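Long-range contacts in aspartate aminotransferase (PDB 1O4S), which catalyses the pyridoxal-phosphate-dependent transfer of the amino group of L-aspartate to 2-oxoglutarate, giving oxaloacetate and L-glutamate: residues Val130-Trp135 with Val151-Met156; Val134-Ile139 with Gly355-Lys360; Lys158-Ser163 with Asn185-Val190; Phe330-Gly335 with Pro361-Leu366. All blocks are in the same frame, centred on the assembly; numbering follows the deposited sequence.

How the contacts relate
Following the chain from its N terminus, contact 1 closes the shortest loop: strand 127-132 runs into helix 138-144 and returns as strand 148-153, parallel to it and next to it in the sheet. Contact 2 leaves from the same place, sharing Val134 and Trp135 with contact 1, but spans more than 200 residues to the loop between strands 350-354 and 363-367. Contact 3 is nested within that long loop and follows contact 1 in series, joining two connections that leave strands of the seven-stranded sheet. Contact 4 comes last and crosses contact 2, because residues 355-360 lie between its strands. Together they tie the large sheet to the four-stranded one, with Asn185 and Arg365 meeting where contacts 3 and 4 touch.

Contact 1 of 4, residues Val130-Trp135 with Val151-Met156; sequences VFSPVW and VVETFM. With PLP (pyridoxal-5'-phosphate), chain M; SO4 (sulfate ion), chain L; SO4 (sulfate ion), chain K.
The ring of Phe131 lies beside Val152, its CD2 3.7 Å from Val152 CB, with both side chains on the same face of the sheet. Farther along, the indole of Trp135 carries the pyridine ring of PLP on one face, C2 of the cofactor standing 3.6 Å above its centre. A sulfate ion sits in plane at the indole edge and receives two weak hydrogen bonds from NE1. CG of Trp135 is anti to the backbone N (chi1 -175°), which helps lay the indole against the cofactor. With an alanine here, the pyridine ring would probably lose its cover on that side, and the sulfate two weak bonds.

The strands are parallel neighbours. Val152 N gives Val130 O a short, nearly straight bond of 2.7 Å, and Ser132 N answers to Val152 O at 3.0 Å from above the carbonyl plane. Where the ladder ends, Ser132 O is gripped twice by one residue, by Thr154 N at 3.0 Å and by Thr154 OG1 at 2.7 Å. This pins the chain just ahead of the cis peptide to Pro133. Glu153, extended beyond CG, makes a salt bridge with Lys360.

Strand 148-153 is the outermost strand on this side of the seven-stranded sheet. Helix 164-170 packs on Phe131 and Val152, strand 175-180 flanks 127-132, and helix 138-144 makes the beta-alpha-beta crossover.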
# COMPACT_ATOMS: atom_id res chain seq x y z
N VAL B 130 6.48 -2.63 -22.66
CA VAL B 130 5.02 -2.72 -22.51
C VAL B 130 4.37 -2.61 -23.89
O VAL B 130 5.00 -2.17 -24.84
CB VAL B 130 4.46 -1.66 -21.54
CG1 VAL B 130 5.28 -1.62 -20.25
CG2 VAL B 130 4.44 -0.30 -22.18
N PHE B 131 3.12 -3.03 -23.98
CA PHE B 131 2.39 -3.09 -25.22
C PHE B 131 1.20 -2.15 -25.13
O PHE B 131 0.38 -2.27 -24.23
CB PHE B 131 1.93 -4.53 -25.50
CG PHE B 131 3.07 -5.50 -25.64
CD1 PHE B 131 3.40 -6.36 -24.60
CD2 PHE B 131 3.86 -5.51 -26.80
CE1 PHE B 131 4.48 -7.26 -24.71
CE2 PHE B 131 4.94 -6.39 -26.92
CZ PHE B 131 5.25 -7.27 -25.87
N SER B 132 1.11 -1.20 -26.05
CA SER B 132 -0.01 -0.29 -26.11
C SER B 132 -0.98 -0.87 -27.16
O SER B 132 -0.53 -1.60 -28.02
CB SER B 132 0.44 1.12 -26.47
OG SER B 132 0.91 1.16 -27.81
N PRO B 133 -2.29 -0.58 -27.09
CA PRO B 133 -2.91 0.21 -25.99
C PRO B 133 -2.60 -0.33 -24.59
O PRO B 133 -2.65 -1.53 -24.37
CB PRO B 133 -4.42 0.13 -26.29
CG PRO B 133 -4.49 -0.10 -27.79
CD PRO B 133 -3.26 -0.93 -28.13
N VAL B 134 -2.28 0.56 -23.65
CA VAL B 134 -1.74 0.12 -22.36
C VAL B 134 -2.48 0.73 -21.18
O VAL B 134 -2.79 1.90 -21.19
CB VAL B 134 -0.22 0.42 -22.26
CG1 VAL B 134 0.05 1.91 -22.17
CG2 VAL B 134 0.44 -0.32 -21.08
N TRP B 135 -2.78 -0.09 -20.17
CA TRP B 135 -3.43 0.39 -18.95
C TRP B 135 -2.63 1.55 -18.29
O TRP B 135 -1.40 1.58 -18.30
CB TRP B 135 -3.61 -0.76 -17.95
CG TRP B 135 -4.36 -0.39 -16.72
CD1 TRP B 135 -5.57 0.27 -16.65
CD2 TRP B 135 -3.99 -0.68 -15.37
NE1 TRP B 135 -5.95 0.41 -15.33
CE2 TRP B 135 -5.00 -0.17 -14.53
CE3 TRP B 135 -2.90 -1.32 -14.78
CZ2 TRP B 135 -4.95 -0.29 -13.13
CZ3 TRP B 135 -2.85 -1.44 -13.34
CH2 TRP B 135 -3.87 -0.93 -12.56
N VAL B 151 7.63 1.28 -25.12
CA VAL B 151 6.24 1.01 -25.49
C VAL B 151 6.21 0.46 -26.90
O VAL B 151 6.70 1.10 -27.83
CB VAL B 151 5.38 2.29 -25.44
CG1 VAL B 151 3.93 1.97 -25.78
CG2 VAL B 151 5.51 2.99 -24.10
N VAL B 152 5.66 -0.74 -27.04
CA VAL B 152 5.57 -1.40 -28.32
C VAL B 152 4.11 -1.31 -28.69
O VAL B 152 3.26 -1.94 -28.05
CB VAL B 152 6.04 -2.88 -28.25
CG1 VAL B 152 5.76 -3.60 -29.55
CG2 VAL B 152 7.52 -2.93 -27.90
N GLU B 153 3.82 -0.50 -29.71
CA GLU B 153 2.47 -0.30 -30.19
C GLU B 153 1.93 -1.51 -30.98
O GLU B 153 2.65 -2.10 -31.79
CB GLU B 153 2.42 0.95 -31.05
CG GLU B 153 1.00 1.41 -31.39
CD GLU B 153 0.98 2.61 -32.33
OE1 GLU B 153 -0.13 3.15 -32.58
OE2 GLU B 153 2.07 3.00 -32.83
N THR B 154 0.67 -1.84 -30.72
CA THR B 154 -0.08 -2.84 -31.46
C THR B 154 -1.27 -2.18 -32.14
O THR B 154 -1.68 -1.08 -31.78
CB THR B 154 -0.58 -4.01 -30.55
OG1 THR B 154 -1.50 -3.53 -29.56
CG2 THR B 154 0.55 -4.64 -29.76
N PHE B 155 -1.82 -2.88 -33.11
CA PHE B 155 -2.74 -2.28 -34.08
C PHE B 155 -4.02 -3.06 -34.19
O PHE B 155 -4.01 -4.29 -34.10
CB PHE B 155 -2.04 -2.15 -35.45
CG PHE B 155 -0.75 -1.38 -35.39
CD1 PHE B 155 -0.77 0.02 -35.40
CD2 PHE B 155 0.47 -2.03 -35.25
CE1 PHE B 155 0.41 0.74 -35.29
CE2 PHE B 155 1.65 -1.31 -35.15
CZ PHE B 155 1.62 0.07 -35.17
N MET B 156 -5.12 -2.34 -34.38
CA MET B 156 -6.42 -2.94 -34.68
C MET B 156 -6.38 -3.86 -35.89
O MET B 156 -7.08 -4.88 -35.89
CB MET B 156 -7.46 -1.85 -34.92
CG MET B 156 -8.88 -2.42 -35.20
SD MET B 156 -10.21 -1.21 -34.97
CE MET B 156 -9.88 -0.09 -36.33
N1 PLP M . -4.51 -4.50 -14.19
C2 PLP M . -5.52 -4.02 -15.00
C2A PLP M . -5.18 -3.89 -16.46
C3 PLP M . -6.76 -3.64 -14.47
O3 PLP M . -7.65 -3.22 -15.21
C4 PLP M . -7.02 -3.81 -13.10
C4A PLP M . -8.39 -3.42 -12.52
C5 PLP M . -5.96 -4.33 -12.32
C6 PLP M . -4.73 -4.66 -12.88
C5A PLP M . -6.01 -4.59 -10.83
O4P PLP M . -6.59 -3.71 -9.88
P PLP M . -6.69 -4.09 -8.32
O1P PLP M . -8.01 -3.52 -7.99
O2P PLP M . -6.57 -5.55 -8.14
O3P PLP M . -5.56 -3.28 -7.80
S SO4 L . -4.72 0.84 -36.08
O1 SO4 L . -4.49 0.56 -34.66
O2 SO4 L . -5.85 1.79 -36.23
O3 SO4 L . -3.50 1.49 -36.57
O4 SO4 L . -4.93 -0.41 -36.82
S SO4 K . -9.24 1.86 -15.45
O1 SO4 K . -9.29 0.58 -16.18
O2 SO4 K . -8.14 2.63 -16.03
O3 SO4 K . -10.51 2.63 -15.47
O4 SO4 K . -9.01 1.53 -14.06

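Contact 2 of 4, residues Val134-Ile139 with Gly355-Lys360; sequences VWVSYI and GSAFLK. With PLP (pyridoxal-5'-phosphate), chain M; SO4 (sulfate ion), chain K; SO4 (sulfate ion), chain L.
Val134 N donates to Phe358 O at 2.9 Å, a fairly straight bond (162° at the hydrogen) and the sole direct one between the two segments. Val134 O in turn meets the CA-H of Phe358, CA at 3.3 Å, and accepts from a water. The Phe358 end is itself braced: Gly355 O accepts Phe358 N and Lys360 N from opposite faces of its plane, curling the 355-360 loop tightly.

Side chains fill in around this. Val134 O and Trp135 CA lie at the edge of the Phe358 ring, and Val136 CG1 comes within 3.4 Å of Ala357 O. On the other flank Leu359 and Ile139 meet tip to tip, CD1 to CD1 at 3.7 Å, while Val134 CG1 runs alongside Leu359.

Trp135 opens a type I turn that folds its neighbours onto its own indole. Ser137 CB lies 3.6 Å above the face turned from the cofactor, and Tyr138 makes a T-shaped pair with it, Trp135 CE3 standing over the tyrosine ring. A serine in place of Trp135 would probably open a gap between Ser137 and the cofactor and leave the face of the Tyr138 ring without its edge partner.

Tyr138 OH bonds to Asp213, and both residues line the PLP pocket. The arrangement belongs to the active-site wall of this aminotransferase family, where the loop between strands 350-354 and 363-367 of the smaller sheet packs against the cofactor-binding part.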
# COMPACT_ATOMS: atom_id res chain seq x y z
N VAL B 134 -2.28 0.56 -23.65
CA VAL B 134 -1.74 0.12 -22.36
C VAL B 134 -2.48 0.73 -21.18
O VAL B 134 -2.79 1.90 -21.19
CB VAL B 134 -0.22 0.42 -22.26
CG1 VAL B 134 0.05 1.91 -22.17
CG2 VAL B 134 0.44 -0.32 -21.08
N TRP B 135 -2.78 -0.09 -20.17
CA TRP B 135 -3.43 0.39 -18.95
C TRP B 135 -2.63 1.55 -18.29
O TRP B 135 -1.40 1.58 -18.30
CB TRP B 135 -3.61 -0.76 -17.95
CG TRP B 135 -4.36 -0.39 -16.72
CD1 TRP B 135 -5.57 0.27 -16.65
CD2 TRP B 135 -3.99 -0.68 -15.37
NE1 TRP B 135 -5.95 0.41 -15.33
CE2 TRP B 135 -5.00 -0.17 -14.53
CE3 TRP B 135 -2.90 -1.32 -14.78
CZ2 TRP B 135 -4.95 -0.29 -13.13
CZ3 TRP B 135 -2.85 -1.44 -13.34
CH2 TRP B 135 -3.87 -0.93 -12.56
N VAL B 136 -3.37 2.47 -17.70
CA VAL B 136 -2.81 3.74 -17.25
C VAL B 136 -1.79 3.72 -16.12
O VAL B 136 -1.10 4.71 -15.92
CB VAL B 136 -3.93 4.74 -16.88
CG1 VAL B 136 -4.75 5.07 -18.10
CG2 VAL B 136 -4.83 4.18 -15.77
N SER B 137 -1.66 2.61 -15.39
CA SER B 137 -0.87 2.65 -14.15
C SER B 137 0.51 2.04 -14.27
O SER B 137 1.40 2.30 -13.46
CB SER B 137 -1.64 1.96 -13.00
OG SER B 137 -2.33 2.93 -12.21
N TYR B 138 0.71 1.23 -15.30
CA TYR B 138 1.96 0.50 -15.44
C TYR B 138 3.18 1.44 -15.54
O TYR B 138 4.22 1.21 -14.89
CB TYR B 138 1.91 -0.37 -16.70
CG TYR B 138 0.93 -1.53 -16.71
CD1 TYR B 138 0.71 -2.31 -15.57
CD2 TYR B 138 0.26 -1.88 -17.88
CE1 TYR B 138 -0.15 -3.39 -15.61
CE2 TYR B 138 -0.60 -2.94 -17.93
CZ TYR B 138 -0.80 -3.71 -16.81
OH TYR B 138 -1.66 -4.78 -16.88
N ILE B 139 3.07 2.45 -16.39
CA ILE B 139 4.16 3.32 -16.68
C ILE B 139 4.49 4.17 -15.44
O ILE B 139 5.64 4.25 -15.05
CB ILE B 139 3.86 4.16 -17.97
CG1 ILE B 139 4.01 3.22 -19.19
CG2 ILE B 139 4.80 5.37 -18.09
CD1 ILE B 139 3.61 3.80 -20.54
N GLY B 355 -9.03 7.00 -25.90
CA GLY B 355 -7.93 6.09 -26.20
C GLY B 355 -6.53 6.65 -25.96
O GLY B 355 -5.58 5.91 -25.66
N SER B 356 -6.40 7.97 -26.10
CA SER B 356 -5.19 8.73 -25.70
C SER B 356 -4.68 8.37 -24.31
O SER B 356 -3.47 8.35 -24.06
CB SER B 356 -5.49 10.23 -25.66
OG SER B 356 -5.70 10.75 -26.92
N ALA B 357 -5.59 8.12 -23.38
CA ALA B 357 -5.20 7.73 -22.04
C ALA B 357 -4.38 6.42 -22.02
O ALA B 357 -3.56 6.19 -21.13
CB ALA B 357 -6.43 7.61 -21.19
N PHE B 358 -4.60 5.58 -23.02
CA PHE B 358 -3.95 4.28 -23.15
C PHE B 358 -2.84 4.28 -24.22
O PHE B 358 -2.41 3.22 -24.70
CB PHE B 358 -5.03 3.26 -23.48
CG PHE B 358 -6.22 3.32 -22.54
CD1 PHE B 358 -6.20 2.64 -21.32
CD2 PHE B 358 -7.37 4.06 -22.86
CE1 PHE B 358 -7.32 2.68 -20.42
CE2 PHE B 358 -8.48 4.12 -21.99
CZ PHE B 358 -8.44 3.42 -20.76
N LEU B 359 -2.39 5.49 -24.58
CA LEU B 359 -1.40 5.73 -25.64
C LEU B 359 -1.80 5.26 -27.03
O LEU B 359 -0.95 4.93 -27.84
CB LEU B 359 -0.03 5.15 -25.25
CG LEU B 359 0.44 5.54 -23.85
CD1 LEU B 359 1.89 5.08 -23.59
CD2 LEU B 359 0.28 7.05 -23.65
N LYS B 360 -3.10 5.24 -27.30
CA LYS B 360 -3.62 4.88 -28.61
C LYS B 360 -4.72 5.85 -29.04
O LYS B 360 -5.92 5.55 -28.89
CB LYS B 360 -4.15 3.44 -28.62
CG LYS B 360 -4.47 2.95 -30.03
CD LYS B 360 -3.23 2.44 -30.74
CE LYS B 360 -3.57 2.07 -32.18
NZ LYS B 360 -2.46 1.37 -32.84
N1 PLP M . -4.51 -4.50 -14.19
C2 PLP M . -5.52 -4.02 -15.00
C2A PLP M . -5.18 -3.89 -16.46
C3 PLP M . -6.76 -3.64 -14.47
O3 PLP M . -7.65 -3.22 -15.21
C4 PLP M . -7.02 -3.81 -13.10
C4A PLP M . -8.39 -3.42 -12.52
C5 PLP M . -5.96 -4.33 -12.32
C6 PLP M . -4.73 -4.66 -12.88
C5A PLP M . -6.01 -4.59 -10.83
O4P PLP M . -6.59 -3.71 -9.88
P PLP M . -6.69 -4.09 -8.32
O1P PLP M . -8.01 -3.52 -7.99
O2P PLP M . -6.57 -5.55 -8.14
O3P PLP M . -5.56 -3.28 -7.80
S SO4 K . -9.24 1.86 -15.45
O1 SO4 K . -9.29 0.58 -16.18
O2 SO4 K . -8.14 2.63 -16.03
O3 SO4 K . -10.51 2.63 -15.47
O4 SO4 K . -9.01 1.53 -14.06
S SO4 L . -4.72 0.84 -36.08
O1 SO4 L . -4.49 0.56 -34.66
O2 SO4 L . -5.85 1.79 -36.23
O3 SO4 L . -3.50 1.49 -36.57
O4 SO4 L . -4.93 -0.41 -36.82
O HOH W 1 -1.80 4.55 -20.41

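Contact 3 of 4, residues Lys158-Ser163 with Asn185-Val190; sequences KNFQPS and NPTGVV. With PLP (pyridoxal-5'-phosphate), chain M; SO4 (sulfate ion), chain K.
Phe160 and Val189 face each other across two irregular segments, their CA atoms 7.1 Å apart, and Phe160 follows Asn159 through a pair of left-handed conformations in a turn closed by Gln161 N bonding to Lys158 O. The turn pushes the Phe160 ring at the 185-190 loop. Thr187 comes across it obliquely and sets CG2 over one face, 3.8 Å from the ring centroid and 21° off the normal, a clear CH-pi contact. Val189 CG1 lies at the edge of that ring and also packs 3.4 Å from Asn159 O.

Beside this apolar patch Gln161 slides past Val189 in the opposite direction. Its chain bends at chi2 (-65°), which brings NE2 to Val190 O at 3.3 Å. The acceptor lies near the amide plane of Gln161, yet the donor stands well above the carbonyl plane of Val190. Gln161 OE1 has a weak bond from Arg192 N.

The 185-190 loop also bonds within itself. Thr187 OG1 sits between the backbone N and the carbonyl carbon, where it accepts Val189 N at 3.3 Å in an ST turn, and it also bonds to Asn184. A cis peptide precedes Pro186.

At the loop's start Asn185 ND2 donates to PLP O3 at 2.9 Å and to a sulfate O1 at 2.8 Å, while its OD1 takes a bond from Arg365, so the amide is fixed in rotation. An asparagine on the cofactor's phenolic oxygen, next to an arginine that probably binds the substrate, as in relatives, is a hallmark of the aspartate aminotransferase active site.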
# COMPACT_ATOMS: atom_id res chain seq x y z
N LYS B 158 -4.01 -5.78 -36.72
CA LYS B 158 -3.43 -7.03 -36.25
C LYS B 158 -4.15 -7.60 -35.02
O LYS B 158 -3.60 -8.44 -34.33
CB LYS B 158 -1.93 -6.84 -35.96
CG LYS B 158 -1.06 -6.65 -37.21
CD LYS B 158 -0.86 -7.98 -37.96
CE LYS B 158 -0.45 -7.76 -39.43
NZ LYS B 158 0.90 -7.14 -39.57
N ASN B 159 -5.39 -7.16 -34.79
CA ASN B 159 -6.21 -7.58 -33.65
C ASN B 159 -5.54 -7.26 -32.30
O ASN B 159 -5.74 -7.97 -31.31
CB ASN B 159 -6.56 -9.08 -33.72
CG ASN B 159 -7.34 -9.46 -35.00
OD1 ASN B 159 -7.09 -10.53 -35.58
ND2 ASN B 159 -8.27 -8.60 -35.44
N PHE B 160 -4.75 -6.19 -32.29
CA PHE B 160 -3.92 -5.77 -31.16
C PHE B 160 -3.00 -6.88 -30.62
O PHE B 160 -2.69 -6.91 -29.43
CB PHE B 160 -4.80 -5.19 -30.06
CG PHE B 160 -5.46 -3.91 -30.45
CD1 PHE B 160 -6.85 -3.82 -30.52
CD2 PHE B 160 -4.71 -2.78 -30.72
CE1 PHE B 160 -7.47 -2.61 -30.85
CE2 PHE B 160 -5.32 -1.58 -31.07
CZ PHE B 160 -6.71 -1.50 -31.13
N GLN B 161 -2.55 -7.76 -31.51
CA GLN B 161 -1.63 -8.83 -31.15
C GLN B 161 -0.20 -8.34 -31.32
O GLN B 161 0.16 -7.79 -32.37
CB GLN B 161 -1.85 -10.08 -32.00
CG GLN B 161 -3.25 -10.69 -31.90
CD GLN B 161 -3.54 -11.24 -30.50
OE1 GLN B 161 -2.65 -11.81 -29.86
NE2 GLN B 161 -4.78 -11.07 -30.04
N PRO B 162 0.60 -8.49 -30.27
CA PRO B 162 2.01 -8.12 -30.32
C PRO B 162 2.82 -9.07 -31.21
O PRO B 162 2.50 -10.27 -31.34
CB PRO B 162 2.45 -8.21 -28.88
CG PRO B 162 1.45 -9.05 -28.20
CD PRO B 162 0.22 -9.01 -28.95
N SER B 163 3.85 -8.51 -31.82
CA SER B 163 4.71 -9.22 -32.74
C SER B 163 5.95 -9.70 -31.98
O SER B 163 6.72 -8.90 -31.47
CB SER B 163 5.07 -8.29 -33.90
OG SER B 163 6.11 -8.86 -34.67
N ASN B 185 -6.75 -4.77 -20.89
CA ASN B 185 -7.39 -3.50 -20.69
C ASN B 185 -6.52 -2.49 -21.48
O ASN B 185 -5.34 -2.33 -21.13
CB ASN B 185 -7.40 -3.20 -19.19
CG ASN B 185 -8.06 -1.88 -18.85
OD1 ASN B 185 -8.42 -1.11 -19.72
ND2 ASN B 185 -8.24 -1.64 -17.55
N PRO B 186 -7.04 -1.74 -22.47
CA PRO B 186 -8.47 -1.51 -22.75
C PRO B 186 -9.15 -2.25 -23.91
O PRO B 186 -10.29 -1.95 -24.18
CB PRO B 186 -8.46 -0.04 -23.12
CG PRO B 186 -7.19 0.08 -23.96
CD PRO B 186 -6.20 -0.89 -23.33
N THR B 187 -8.48 -3.19 -24.56
CA THR B 187 -8.99 -3.72 -25.82
C THR B 187 -9.86 -4.94 -25.66
O THR B 187 -10.63 -5.25 -26.54
CB THR B 187 -7.86 -4.08 -26.79
OG1 THR B 187 -7.04 -5.11 -26.24
CG2 THR B 187 -6.94 -2.89 -27.08
N GLY B 188 -9.71 -5.65 -24.55
CA GLY B 188 -10.37 -6.91 -24.35
C GLY B 188 -9.80 -8.07 -25.11
O GLY B 188 -10.42 -9.11 -25.11
N VAL B 189 -8.66 -7.93 -25.77
CA VAL B 189 -8.09 -9.06 -26.49
C VAL B 189 -7.36 -9.99 -25.54
O VAL B 189 -6.99 -9.62 -24.42
CB VAL B 189 -7.15 -8.67 -27.66
CG1 VAL B 189 -7.87 -7.74 -28.64
CG2 VAL B 189 -5.80 -8.08 -27.14
N VAL B 190 -7.15 -11.20 -26.04
CA VAL B 190 -6.49 -12.27 -25.35
C VAL B 190 -5.33 -12.67 -26.27
O VAL B 190 -5.52 -12.91 -27.45
CB VAL B 190 -7.51 -13.40 -25.16
CG1 VAL B 190 -6.87 -14.76 -25.23
CG2 VAL B 190 -8.32 -13.23 -23.89
N1 PLP M . -4.51 -4.50 -14.19
C2 PLP M . -5.52 -4.02 -15.00
C2A PLP M . -5.18 -3.89 -16.46
C3 PLP M . -6.76 -3.64 -14.47
O3 PLP M . -7.65 -3.22 -15.21
C4 PLP M . -7.02 -3.81 -13.10
C4A PLP M . -8.39 -3.42 -12.52
C5 PLP M . -5.96 -4.33 -12.32
C6 PLP M . -4.73 -4.66 -12.88
C5A PLP M . -6.01 -4.59 -10.83
O4P PLP M . -6.59 -3.71 -9.88
P PLP M . -6.69 -4.09 -8.32
O1P PLP M . -8.01 -3.52 -7.99
O2P PLP M . -6.57 -5.55 -8.14
O3P PLP M . -5.56 -3.28 -7.80
S SO4 K . -9.24 1.86 -15.45
O1 SO4 K . -9.29 0.58 -16.18
O2 SO4 K . -8.14 2.63 -16.03
O3 SO4 K . -10.51 2.63 -15.47
O4 SO4 K . -9.01 1.53 -14.06

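Contact 4 of 4, residues Phe330-Gly335 with Pro361-Leu366; sequences FFKVRG and PGFVRL. With SO4 (sulfate ion), chain K.
Phe330 and Phe363 make the tight part of this antiparallel pairing. Phe363 CB presses on the face of the Phe330 ring, 3.4 Å from CE1, and the two ring planes, within 4° of parallel, are slid so far apart that they barely overlap. Arg365 CB closes in at the edge of the Phe330 ring. On the other face of the sheet Val364 CG1 lies over the Phe331 ring, with Leu366 CB at its edge. Between the faces Phe331 and Val364 form a hydrogen-bonded pair, 2.9 Å from Phe331 N to Val364 O.

Toward solvent the fit eases. Lys332 lays CD over the Phe363 ring, then bends so that NZ reaches Gly362 O at 3.2 Å; Val333 N grips the same oxygen at 3.1 Å from the opposite face. Gly362 has positive phi, and a CB there would strike that NZ.

Arg365 leads its charge away from the phenylalanines. NH1 and NH2 take sulfate O1 and O3 at 2.9 Å and 3.0 Å, edge-on and in plane, and NH1 also bonds to Asn185 OD1. Such a two-pronged grip suits a carboxylate; the sulfate probably marks where one from L-aspartate binds, as in relatives.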
# COMPACT_ATOMS: atom_id res chain seq x y z
N PHE B 330 -12.85 -1.32 -27.27
CA PHE B 330 -12.00 -0.21 -27.70
C PHE B 330 -12.29 0.10 -29.18
O PHE B 330 -11.76 -0.55 -30.08
CB PHE B 330 -10.54 -0.61 -27.47
CG PHE B 330 -9.58 0.55 -27.31
CD1 PHE B 330 -8.46 0.65 -28.11
CD2 PHE B 330 -9.78 1.50 -26.32
CE1 PHE B 330 -7.58 1.70 -27.95
CE2 PHE B 330 -8.92 2.54 -26.15
CZ PHE B 330 -7.81 2.64 -26.96
N PHE B 331 -13.13 1.09 -29.45
CA PHE B 331 -13.53 1.33 -30.84
C PHE B 331 -12.92 2.57 -31.46
O PHE B 331 -12.37 3.41 -30.77
CB PHE B 331 -15.05 1.25 -31.03
CG PHE B 331 -15.87 2.36 -30.37
CD1 PHE B 331 -16.41 2.18 -29.09
CD2 PHE B 331 -16.19 3.51 -31.07
CE1 PHE B 331 -17.22 3.16 -28.51
CE2 PHE B 331 -16.99 4.51 -30.49
CZ PHE B 331 -17.52 4.33 -29.21
N LYS B 332 -12.99 2.63 -32.79
CA LYS B 332 -12.33 3.66 -33.59
C LYS B 332 -13.27 4.84 -33.79
O LYS B 332 -14.45 4.68 -34.12
CB LYS B 332 -11.91 3.05 -34.93
CG LYS B 332 -11.00 3.91 -35.81
CD LYS B 332 -9.51 3.56 -35.69
CE LYS B 332 -8.64 4.54 -36.50
NZ LYS B 332 -8.30 5.79 -35.73
N VAL B 333 -12.75 6.03 -33.53
CA VAL B 333 -13.48 7.27 -33.73
C VAL B 333 -12.78 8.14 -34.78
O VAL B 333 -11.57 8.02 -34.99
CB VAL B 333 -13.66 8.05 -32.38
CG1 VAL B 333 -14.54 7.27 -31.42
CG2 VAL B 333 -12.32 8.41 -31.73
N ARG B 334 -13.54 8.98 -35.47
CA ARG B 334 -12.95 9.95 -36.39
C ARG B 334 -12.41 11.12 -35.57
O ARG B 334 -12.95 11.46 -34.51
CB ARG B 334 -13.98 10.44 -37.42
N GLY B 335 -11.33 11.73 -36.06
CA GLY B 335 -10.72 12.89 -35.42
C GLY B 335 -10.03 12.61 -34.09
O GLY B 335 -9.47 11.53 -33.87
N PRO B 361 -4.30 7.01 -29.55
CA PRO B 361 -5.24 8.03 -30.04
C PRO B 361 -6.14 7.55 -31.19
O PRO B 361 -5.82 6.60 -31.89
CB PRO B 361 -4.31 9.16 -30.51
CG PRO B 361 -3.01 8.93 -29.74
CD PRO B 361 -2.90 7.44 -29.68
N GLY B 362 -7.27 8.21 -31.37
CA GLY B 362 -8.22 7.84 -32.39
C GLY B 362 -9.10 6.66 -32.02
O GLY B 362 -9.75 6.07 -32.88
N PHE B 363 -9.11 6.32 -30.74
CA PHE B 363 -9.94 5.23 -30.20
C PHE B 363 -10.61 5.73 -28.94
O PHE B 363 -10.20 6.72 -28.34
CB PHE B 363 -9.08 4.01 -29.87
CG PHE B 363 -8.65 3.21 -31.07
CD1 PHE B 363 -7.47 3.53 -31.76
CD2 PHE B 363 -9.41 2.13 -31.51
CE1 PHE B 363 -7.05 2.78 -32.87
CE2 PHE B 363 -9.02 1.37 -32.62
CZ PHE B 363 -7.84 1.70 -33.31
N VAL B 364 -11.64 5.02 -28.53
CA VAL B 364 -12.35 5.32 -27.27
C VAL B 364 -12.63 3.96 -26.56
O VAL B 364 -12.79 2.94 -27.23
CB VAL B 364 -13.57 6.21 -27.64
CG1 VAL B 364 -14.80 5.81 -27.00
CG2 VAL B 364 -13.24 7.69 -27.42
N ARG B 365 -12.62 3.96 -25.22
CA ARG B 365 -12.93 2.76 -24.43
C ARG B 365 -14.30 2.87 -23.79
O ARG B 365 -14.57 3.82 -23.07
CB ARG B 365 -11.90 2.52 -23.32
CG ARG B 365 -12.01 1.16 -22.69
CD ARG B 365 -11.21 0.99 -21.46
NE ARG B 365 -11.82 1.63 -20.30
CZ ARG B 365 -11.26 1.63 -19.10
NH1 ARG B 365 -10.10 1.01 -18.92
NH2 ARG B 365 -11.87 2.24 -18.09
N LEU B 366 -15.13 1.88 -24.08
CA LEU B 366 -16.45 1.71 -23.51
C LEU B 366 -16.43 0.51 -22.53
O LEU B 366 -15.95 -0.58 -22.82
CB LEU B 366 -17.47 1.56 -24.66
CG LEU B 366 -18.93 1.28 -24.32
CD1 LEU B 366 -19.82 1.63 -25.49
CD2 LEU B 366 -19.16 -0.19 -23.88
S SO4 K . -9.24 1.86 -15.45
O1 SO4 K . -9.29 0.58 -16.18
O2 SO4 K . -8.14 2.63 -16.03
O3 SO4 K . -10.51 2.63 -15.47
O4 SO4 K . -9.01 1.53 -14.06